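Local coordinates for protein 2-hydroxyisobutyryl-CoA synthetase (Aquincola tertiaricarbonis, PDB 6HDY) that is an adenylate-forming-type enzyme of the ANL superfamily, with a large AMP-binding domain and the family's smaller C-terminal domain, at residues Y273-M278 against P283-A288; S173-S178 against F248-P253. All coordinates share one frame; numbering follows the deposited sequence.

Contact 1 (Y273-M278 against P283-A288); sequences YDCGSM and PFMNVA. With 8LQ ([[(2~{R},3~{S},4~{R},5~{R})-5-(6-aminopurin-9-yl)-3,4-bis(oxidanyl)oxolan-2-yl]methoxy-oxidanyl-phosphoryl] (3~{S})-3-oxidanylbutanoate), chain C; 3HL ((3S)-3-hydroxybutanoic acid), chain B.
Asp274 and Ala288 meet through their backbones: the carbonyl O of Asp274 receives a CA-H...O contact from Ala288 CA at 3.3 Å. With CG anti to the backbone N (chi1 -165°), the Asp274 carboxylate turns to 8LQ, and its OD1 accepts a hydrogen bond from N6 of the ligand at 3.1 Å while OD2 is held by Ser256 OG. Cys275 O takes a second bond from the same N6, at 2.8 Å, which leaves the amino group gripped by two acceptors. Beside this, Cys275 forms a single beta bridge with Ala288; its CB packs on Ala288 CB, and its SG lies alongside Met285 CG at 3.9 Å. Gly276 N then donates to Val287 O (3.0 Å, 146° at the hydrogen). Gly276 has a positive phi (111°), and its CA lies close against 3HL OB. Ser277 N makes a more bent bond to Phe284 O at 3.0 Å, so two successive amides are tied to the carbonyls of Val287 and Phe284. Met278 O finally rests against Phe284 CB; the Phe284 ring turns one face to the ligands, with 8LQ CAZ 3.8 Å above its plane and toward the rim. His151 meets this ring edge-to-face. The arrangement is that of the loop following a strand of the parallel sheet, probably the A5 motif of ANL enzymes, which here lines the pocket from the adenine amino group to the hydroxybutanoate.

Contact 2 (S173-S178 against F248-P253); sequences SLYMGS and FFSGEP. With 8LQ ([[(2~{R},3~{S},4~{R},5~{R})-5-(6-aminopurin-9-yl)-3,4-bis(oxidanyl)oxolan-2-yl]methoxy-oxidanyl-phosphoryl] (3~{S})-3-oxidanylbutanoate), chain C; 3HL ((3S)-3-hydroxybutanoic acid), chain B.
Tyr175 reaches across to the 248-253 segment with its hydroxyl alone, OH lying 3.7 Å from Gly251 CA. The polar link is indirect: a water sits 2.7 Å from Tyr175 OH, in the plane of the ring, and donates to Ser250 O at 3.0 Å. Both ligands also meet these residues. 8LQ and 3HL overlap in the model and must be alternative occupants; Ser250 OG lies 2.8 Å from OAE of the first and 2.6 Å from OA of the second, and Tyr175 OH comes within 2.7 Å of the same 8LQ OAE. Along the purine, Gly251 N approaches 8LQ N7 to 3.0 Å, and the Pro253 ring lies against C2. Behind this shell, Tyr175 has its ring carbon CG placed opposite the backbone N (chi1 -176°), which folds the ring over its own chain so that Gly177 N lies 3.6 Å above the ring centre. Phe465 meets the ring edge-to-face, Tyr219 OH hydrogen-bonds Ser250 OG, and Glu252 is tied to Ser223 OG and to Ala467 N. The polar spot at Ser250 OG thus takes either a hydroxyl of 8LQ or a carboxylate oxygen of 3HL, consistent with a site that accepts a polar oxygen there.

In the fold
Along the chain, contact 2 is complete before contact 1 begins, yet their centres lie only about 9 Å apart, near the middle of the molecule. Strands 246-249 and 271-274 are neighbours in the five-stranded parallel sheet, and probable hydrogen bonds, Phe249 N to Tyr273 O and Cys275 N to Phe249 O, each 3.0 Å, join the two. The loops leaving these strands therefore emerge side by side over one site. The start of helix 176-187 closes in on the same site, with Gly177 O packed against Phe284 CZ. One binding pocket is thus assembled from distant pieces of sequence, both contacts touching 8LQ and 3HL, all within the large AMP-binding domain.

Contact 1 (Y273-M278 against P283-A288)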
loop_
_atom_site.group_PDB
_atom_site.type_symbol
_atom_site.label_atom_id
_atom_site.label_comp_id
_atom_site.label_asym_id
_atom_site.label_seq_id
_atom_site.Cartn_x
_atom_site.Cartn_y
_atom_site.Cartn_z
ATOM N N TYR A 273 2.383 -21.628 5.537
ATOM C CA TYR A 273 1.008 -21.965 5.182
ATOM C C TYR A 273 0.708 -21.526 3.788
ATOM O O TYR A 273 1.149 -20.455 3.384
ATOM C CB TYR A 273 0.004 -21.367 6.168
ATOM C CG TYR A 273 0.194 -21.921 7.557
ATOM C CD1 TYR A 273 0.071 -23.290 7.805
ATOM C CD2 TYR A 273 0.611 -21.105 8.602
ATOM C CE1 TYR A 273 0.286 -23.816 9.074
ATOM C CE2 TYR A 273 0.797 -21.616 9.885
ATOM C CZ TYR A 273 0.620 -22.969 10.120
ATOM O OH TYR A 273 0.837 -23.484 11.369
ATOM N N ASP A 274 -0.027 -22.366 3.050
ATOM C CA ASP A 274 -0.465 -22.097 1.690
ATOM C C ASP A 274 -1.925 -21.615 1.736
ATOM O O ASP A 274 -2.733 -22.157 2.499
ATOM C CB ASP A 274 -0.335 -23.365 0.825
ATOM C CG ASP A 274 -0.398 -23.192 -0.694
ATOM O OD1 ASP A 274 -0.125 -22.073 -1.187
ATOM O OD2 ASP A 274 -0.628 -24.199 -1.393
ATOM N N CYS A 275 -2.226 -20.552 0.965
ATOM C CA CYS A 275 -3.576 -20.010 0.784
ATOM C C CYS A 275 -3.670 -19.332 -0.582
ATOM O O CYS A 275 -2.646 -19.104 -1.218
ATOM C CB CYS A 275 -4.015 -19.078 1.926
ATOM S SG CYS A 275 -3.149 -17.488 1.995
ATOM N N GLY A 276 -4.888 -19.011 -1.007
ATOM C CA GLY A 276 -5.089 -18.237 -2.212
ATOM C C GLY A 276 -5.691 -18.918 -3.410
ATOM O O GLY A 276 -5.138 -19.883 -3.930
ATOM N N SER A 277 -6.813 -18.364 -3.875
ATOM C CA SER A 277 -7.500 -18.772 -5.100
ATOM C C SER A 277 -7.165 -17.706 -6.143
ATOM O O SER A 277 -6.094 -17.762 -6.750
ATOM C CB SER A 277 -9.009 -18.898 -4.873
ATOM O OG SER A 277 -9.562 -17.737 -4.272
ATOM N N MET A 278 -8.044 -16.697 -6.296
ATOM C CA MET A 278 -7.949 -15.606 -7.264
ATOM C C MET A 278 -8.394 -14.315 -6.635
ATOM O O MET A 278 -9.124 -14.334 -5.657
ATOM C CB MET A 278 -8.844 -15.899 -8.474
ATOM C CG MET A 278 -8.661 -17.304 -9.054
ATOM S SD MET A 278 -9.792 -17.596 -10.411
ATOM C CE MET A 278 -10.857 -18.343 -9.715
ATOM N N PRO A 283 -13.080 -13.202 -0.698
ATOM C CA PRO A 283 -11.980 -13.664 0.171
ATOM C C PRO A 283 -11.203 -14.843 -0.451
ATOM O O PRO A 283 -11.692 -15.970 -0.509
ATOM C CB PRO A 283 -12.706 -13.997 1.493
ATOM C CG PRO A 283 -14.105 -14.378 1.075
ATOM C CD PRO A 283 -14.403 -13.450 -0.085
ATOM N N PHE A 284 -10.009 -14.550 -0.971
ATOM C CA PHE A 284 -9.168 -15.497 -1.707
ATOM C C PHE A 284 -8.566 -16.584 -0.811
ATOM O O PHE A 284 -8.097 -17.597 -1.331
ATOM C CB PHE A 284 -8.071 -14.762 -2.513
ATOM C CG PHE A 284 -7.182 -13.893 -1.649
ATOM C CD1 PHE A 284 -6.127 -14.449 -0.925
ATOM C CD2 PHE A 284 -7.422 -12.524 -1.532
ATOM C CE1 PHE A 284 -5.338 -13.660 -0.099
ATOM C CE2 PHE A 284 -6.610 -11.732 -0.729
ATOM C CZ PHE A 284 -5.576 -12.307 -0.015
ATOM N N MET A 285 -8.580 -16.375 0.530
ATOM C CA MET A 285 -8.096 -17.372 1.486
ATOM C C MET A 285 -9.115 -18.536 1.615
ATOM O O MET A 285 -8.918 -19.404 2.448
ATOM C CB MET A 285 -7.783 -16.723 2.865
ATOM C CG MET A 285 -6.573 -15.809 2.842
ATOM S SD MET A 285 -6.130 -15.047 4.433
ATOM C CE MET A 285 -5.513 -16.432 5.281
ATOM N N ASN A 286 -10.169 -18.586 0.758
ATOM C CA ASN A 286 -11.186 -19.667 0.731
ATOM C C ASN A 286 -10.550 -21.073 0.511
ATOM O O ASN A 286 -11.180 -22.109 0.718
ATOM C CB ASN A 286 -12.271 -19.358 -0.320
ATOM C CG ASN A 286 -11.776 -19.489 -1.740
ATOM O OD1 ASN A 286 -11.027 -18.668 -2.226
ATOM N ND2 ASN A 286 -12.133 -20.554 -2.428
ATOM N N VAL A 287 -9.306 -21.081 0.053
ATOM C CA VAL A 287 -8.459 -22.270 -0.055
ATOM C C VAL A 287 -7.235 -21.923 0.796
ATOM O O VAL A 287 -6.593 -20.885 0.550
ATOM C CB VAL A 287 -8.128 -22.790 -1.486
ATOM C CG1 VAL A 287 -9.366 -23.365 -2.163
ATOM C CG2 VAL A 287 -7.467 -21.720 -2.350
ATOM N N ALA A 288 -7.038 -22.672 1.896
ATOM C CA ALA A 288 -5.964 -22.398 2.859
ATOM C C ALA A 288 -5.677 -23.548 3.788
ATOM O O ALA A 288 -6.602 -24.163 4.328
ATOM C CB ALA A 288 -6.291 -21.150 3.699
HETATM N N9 8LQ C . -2.121 -18.576 -7.403
HETATM C C8 8LQ C . -2.581 -17.776 -6.428
HETATM N N7 8LQ C . -2.395 -18.379 -5.258
HETATM C C5 8LQ C . -1.836 -19.576 -5.503
HETATM C C6 8LQ C . -1.387 -20.571 -4.706
HETATM N N6 8LQ C . -1.542 -20.447 -3.397
HETATM N N1 8LQ C . -0.826 -21.687 -5.210
HETATM C C2 8LQ C . -0.655 -21.831 -6.589
HETATM N N3 8LQ C . -1.056 -20.767 -7.384
HETATM C C4 8LQ C . -1.662 -19.688 -6.835
HETATM C CAA 8LQ C . -5.037 -12.226 -4.559
HETATM C CAZ 8LQ C . -4.341 -13.557 -4.170
HETATM O OAE 8LQ C . -2.973 -13.310 -3.862
HETATM C CAL 8LQ C . -4.408 -14.608 -5.295
HETATM C CAS 8LQ C . -3.820 -14.050 -6.598
HETATM O OAC 8LQ C . -2.602 -13.993 -6.746
HETATM O OAQ 8LQ C . -4.744 -13.561 -7.502
HETATM P PBC 8LQ C . -4.377 -13.210 -9.019
HETATM O OAH 8LQ C . -3.344 -12.008 -8.911
HETATM O OAD 8LQ C . -5.553 -12.881 -9.844
HETATM O "O5'" 8LQ C . -3.685 -14.520 -9.566
HETATM C "C5'" 8LQ C . -4.413 -15.737 -9.420
HETATM C "C4'" 8LQ C . -3.594 -16.882 -9.959
HETATM O "O4'" 8LQ C . -2.343 -16.966 -9.223
HETATM C "C3'" 8LQ C . -4.319 -18.120 -9.645
HETATM O "O3'" 8LQ C . -5.296 -18.409 -10.685
HETATM C "C2'" 8LQ C . -3.170 -19.130 -9.617
HETATM O "O2'" 8LQ C . -2.694 -19.450 -10.984
HETATM C "C1'" 8LQ C . -2.110 -18.340 -8.885
HETATM C CA 3HL B . -4.057 -13.789 -5.694
HETATM C CB 3HL B . -5.117 -12.668 -5.596
HETATM O OG1 3HL B . -5.911 -12.742 -4.416
HETATM C CG2 3HL B . -4.490 -11.307 -5.606
HETATM C C 3HL B . -4.133 -14.639 -4.450
HETATM O OA 3HL B . -3.820 -14.150 -3.374
HETATM O OB 3HL B . -4.741 -15.844 -4.602
#

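Contact 2 (S173-S178 against F248-P253)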
loop_
_atom_site.group_PDB
_atom_site.type_symbol
_atom_site.label_atom_id
_atom_site.label_comp_id
_atom_site.label_asym_id
_atom_site.label_seq_id
_atom_site.Cartn_x
_atom_site.Cartn_y
_atom_site.Cartn_z
ATOM N N SER A 173 -1.616 -1.950 -3.791
ATOM C CA SER A 173 -1.987 -1.224 -5.004
ATOM C C SER A 173 -3.274 -1.855 -5.545
ATOM O O SER A 173 -4.178 -2.144 -4.771
ATOM C CB SER A 173 -0.848 -1.315 -6.028
ATOM O OG SER A 173 -1.135 -0.553 -7.195
ATOM N N LEU A 174 -3.322 -2.129 -6.860
ATOM C CA LEU A 174 -4.433 -2.792 -7.534
ATOM C C LEU A 174 -4.611 -4.197 -6.974
ATOM O O LEU A 174 -5.738 -4.652 -6.794
ATOM C CB LEU A 174 -4.137 -2.872 -9.045
ATOM C CG LEU A 174 -4.229 -1.580 -9.827
ATOM C CD1 LEU A 174 -3.853 -1.826 -11.236
ATOM C CD2 LEU A 174 -5.632 -0.980 -9.757
ATOM N N TYR A 175 -3.494 -4.863 -6.679
ATOM C CA TYR A 175 -3.375 -6.239 -6.192
ATOM C C TYR A 175 -4.159 -6.535 -4.893
ATOM O O TYR A 175 -3.919 -5.907 -3.859
ATOM C CB TYR A 175 -1.884 -6.566 -6.051
ATOM C CG TYR A 175 -1.610 -7.992 -5.635
ATOM C CD1 TYR A 175 -1.999 -9.059 -6.438
ATOM C CD2 TYR A 175 -0.943 -8.276 -4.445
ATOM C CE1 TYR A 175 -1.725 -10.377 -6.074
ATOM C CE2 TYR A 175 -0.651 -9.592 -4.076
ATOM C CZ TYR A 175 -1.054 -10.639 -4.892
ATOM O OH TYR A 175 -0.787 -11.938 -4.555
ATOM N N MET A 176 -5.058 -7.551 -4.939
ATOM C CA MET A 176 -5.937 -7.899 -3.812
ATOM C C MET A 176 -5.287 -8.610 -2.634
ATOM O O MET A 176 -5.827 -8.536 -1.523
ATOM C CB MET A 176 -7.147 -8.719 -4.270
ATOM C CG MET A 176 -8.165 -7.914 -5.075
ATOM S SD MET A 176 -8.934 -6.558 -4.183
ATOM C CE MET A 176 -9.863 -7.400 -2.908
ATOM N N GLY A 177 -4.195 -9.336 -2.897
ATOM C CA GLY A 177 -3.476 -10.126 -1.922
ATOM C C GLY A 177 -3.149 -9.399 -0.642
ATOM O O GLY A 177 -3.513 -9.859 0.445
ATOM N N SER A 178 -2.410 -8.282 -0.764
ATOM C CA SER A 178 -1.999 -7.468 0.388
ATOM C C SER A 178 -3.190 -6.942 1.196
ATOM O O SER A 178 -3.193 -7.051 2.428
ATOM C CB SER A 178 -1.153 -6.298 -0.086
ATOM O OG SER A 178 -1.872 -5.555 -1.056
ATOM N N PHE A 248 2.605 -17.022 5.776
ATOM C CA PHE A 248 1.472 -17.525 5.000
ATOM C C PHE A 248 1.450 -16.831 3.666
ATOM O O PHE A 248 1.644 -15.630 3.604
ATOM C CB PHE A 248 0.145 -17.485 5.768
ATOM C CG PHE A 248 -0.496 -16.139 6.033
ATOM C CD1 PHE A 248 -0.010 -15.305 7.036
ATOM C CD2 PHE A 248 -1.681 -15.775 5.388
ATOM C CE1 PHE A 248 -0.646 -14.088 7.321
ATOM C CE2 PHE A 248 -2.316 -14.563 5.679
ATOM C CZ PHE A 248 -1.778 -13.717 6.621
ATOM N N PHE A 249 1.355 -17.601 2.601
ATOM C CA PHE A 249 1.537 -17.081 1.251
ATOM C C PHE A 249 0.409 -17.389 0.303
ATOM O O PHE A 249 -0.235 -18.446 0.386
ATOM C CB PHE A 249 2.847 -17.682 0.624
ATOM C CG PHE A 249 4.129 -17.657 1.441
ATOM C CD1 PHE A 249 4.716 -16.449 1.819
ATOM C CD2 PHE A 249 4.792 -18.845 1.770
ATOM C CE1 PHE A 249 5.909 -16.432 2.547
ATOM C CE2 PHE A 249 5.986 -18.823 2.503
ATOM C CZ PHE A 249 6.547 -17.621 2.868
ATOM N N SER A 250 0.269 -16.500 -0.678
ATOM C CA SER A 250 -0.648 -16.630 -1.807
ATOM C C SER A 250 -0.022 -15.933 -3.013
ATOM O O SER A 250 0.968 -15.205 -2.864
ATOM C CB SER A 250 -2.014 -16.041 -1.464
ATOM O OG SER A 250 -1.985 -14.633 -1.569
ATOM N N GLY A 251 -0.567 -16.189 -4.198
ATOM C CA GLY A 251 -0.122 -15.506 -5.401
ATOM C C GLY A 251 0.473 -16.373 -6.477
ATOM O O GLY A 251 0.414 -16.008 -7.649
ATOM N N GLU A 252 1.046 -17.527 -6.092
ATOM C CA GLU A 252 1.756 -18.426 -7.005
ATOM C C GLU A 252 2.095 -19.725 -6.266
ATOM O O GLU A 252 2.115 -19.709 -5.041
ATOM C CB GLU A 252 3.092 -17.759 -7.445
ATOM C CG GLU A 252 3.928 -17.272 -6.263
ATOM C CD GLU A 252 5.362 -16.881 -6.530
ATOM O OE1 GLU A 252 5.729 -16.692 -7.707
ATOM O OE2 GLU A 252 6.120 -16.732 -5.552
ATOM N N PRO A 253 2.456 -20.833 -6.961
ATOM C CA PRO A 253 2.885 -22.043 -6.235
ATOM C C PRO A 253 4.185 -21.791 -5.442
ATOM O O PRO A 253 4.931 -20.847 -5.728
ATOM C CB PRO A 253 3.114 -23.074 -7.360
ATOM C CG PRO A 253 2.385 -22.526 -8.554
ATOM C CD PRO A 253 2.524 -21.040 -8.424
HETATM N N9 8LQ C . -2.121 -18.576 -7.403
HETATM C C8 8LQ C . -2.581 -17.776 -6.428
HETATM N N7 8LQ C . -2.395 -18.379 -5.258
HETATM C C5 8LQ C . -1.836 -19.576 -5.503
HETATM C C6 8LQ C . -1.387 -20.571 -4.706
HETATM N N6 8LQ C . -1.542 -20.447 -3.397
HETATM N N1 8LQ C . -0.826 -21.687 -5.210
HETATM C C2 8LQ C . -0.655 -21.831 -6.589
HETATM N N3 8LQ C . -1.056 -20.767 -7.384
HETATM C C4 8LQ C . -1.662 -19.688 -6.835
HETATM C CAA 8LQ C . -5.037 -12.226 -4.559
HETATM C CAZ 8LQ C . -4.341 -13.557 -4.170
HETATM O OAE 8LQ C . -2.973 -13.310 -3.862
HETATM C CAL 8LQ C . -4.408 -14.608 -5.295
HETATM C CAS 8LQ C . -3.820 -14.050 -6.598
HETATM O OAC 8LQ C . -2.602 -13.993 -6.746
HETATM O OAQ 8LQ C . -4.744 -13.561 -7.502
HETATM P PBC 8LQ C . -4.377 -13.210 -9.019
HETATM O OAH 8LQ C . -3.344 -12.008 -8.911
HETATM O OAD 8LQ C . -5.553 -12.881 -9.844
HETATM O "O5'" 8LQ C . -3.685 -14.520 -9.566
HETATM C "C5'" 8LQ C . -4.413 -15.737 -9.420
HETATM C "C4'" 8LQ C . -3.594 -16.882 -9.959
HETATM O "O4'" 8LQ C . -2.343 -16.966 -9.223
HETATM C "C3'" 8LQ C . -4.319 -18.120 -9.645
HETATM O "O3'" 8LQ C . -5.296 -18.409 -10.685
HETATM C "C2'" 8LQ C . -3.170 -19.130 -9.617
HETATM O "O2'" 8LQ C . -2.694 -19.450 -10.984
HETATM C "C1'" 8LQ C . -2.110 -18.340 -8.885
HETATM C CA 3HL B . -4.057 -13.789 -5.694
HETATM C CB 3HL B . -5.117 -12.668 -5.596
HETATM O OG1 3HL B . -5.911 -12.742 -4.416
HETATM C CG2 3HL B . -4.490 -11.307 -5.606
HETATM C C 3HL B . -4.133 -14.639 -4.450
HETATM O OA 3HL B . -3.820 -14.150 -3.374
HETATM O OB 3HL B . -4.741 -15.844 -4.602
HETATM O O HOH W 1 0.781 -12.292 -2.325
#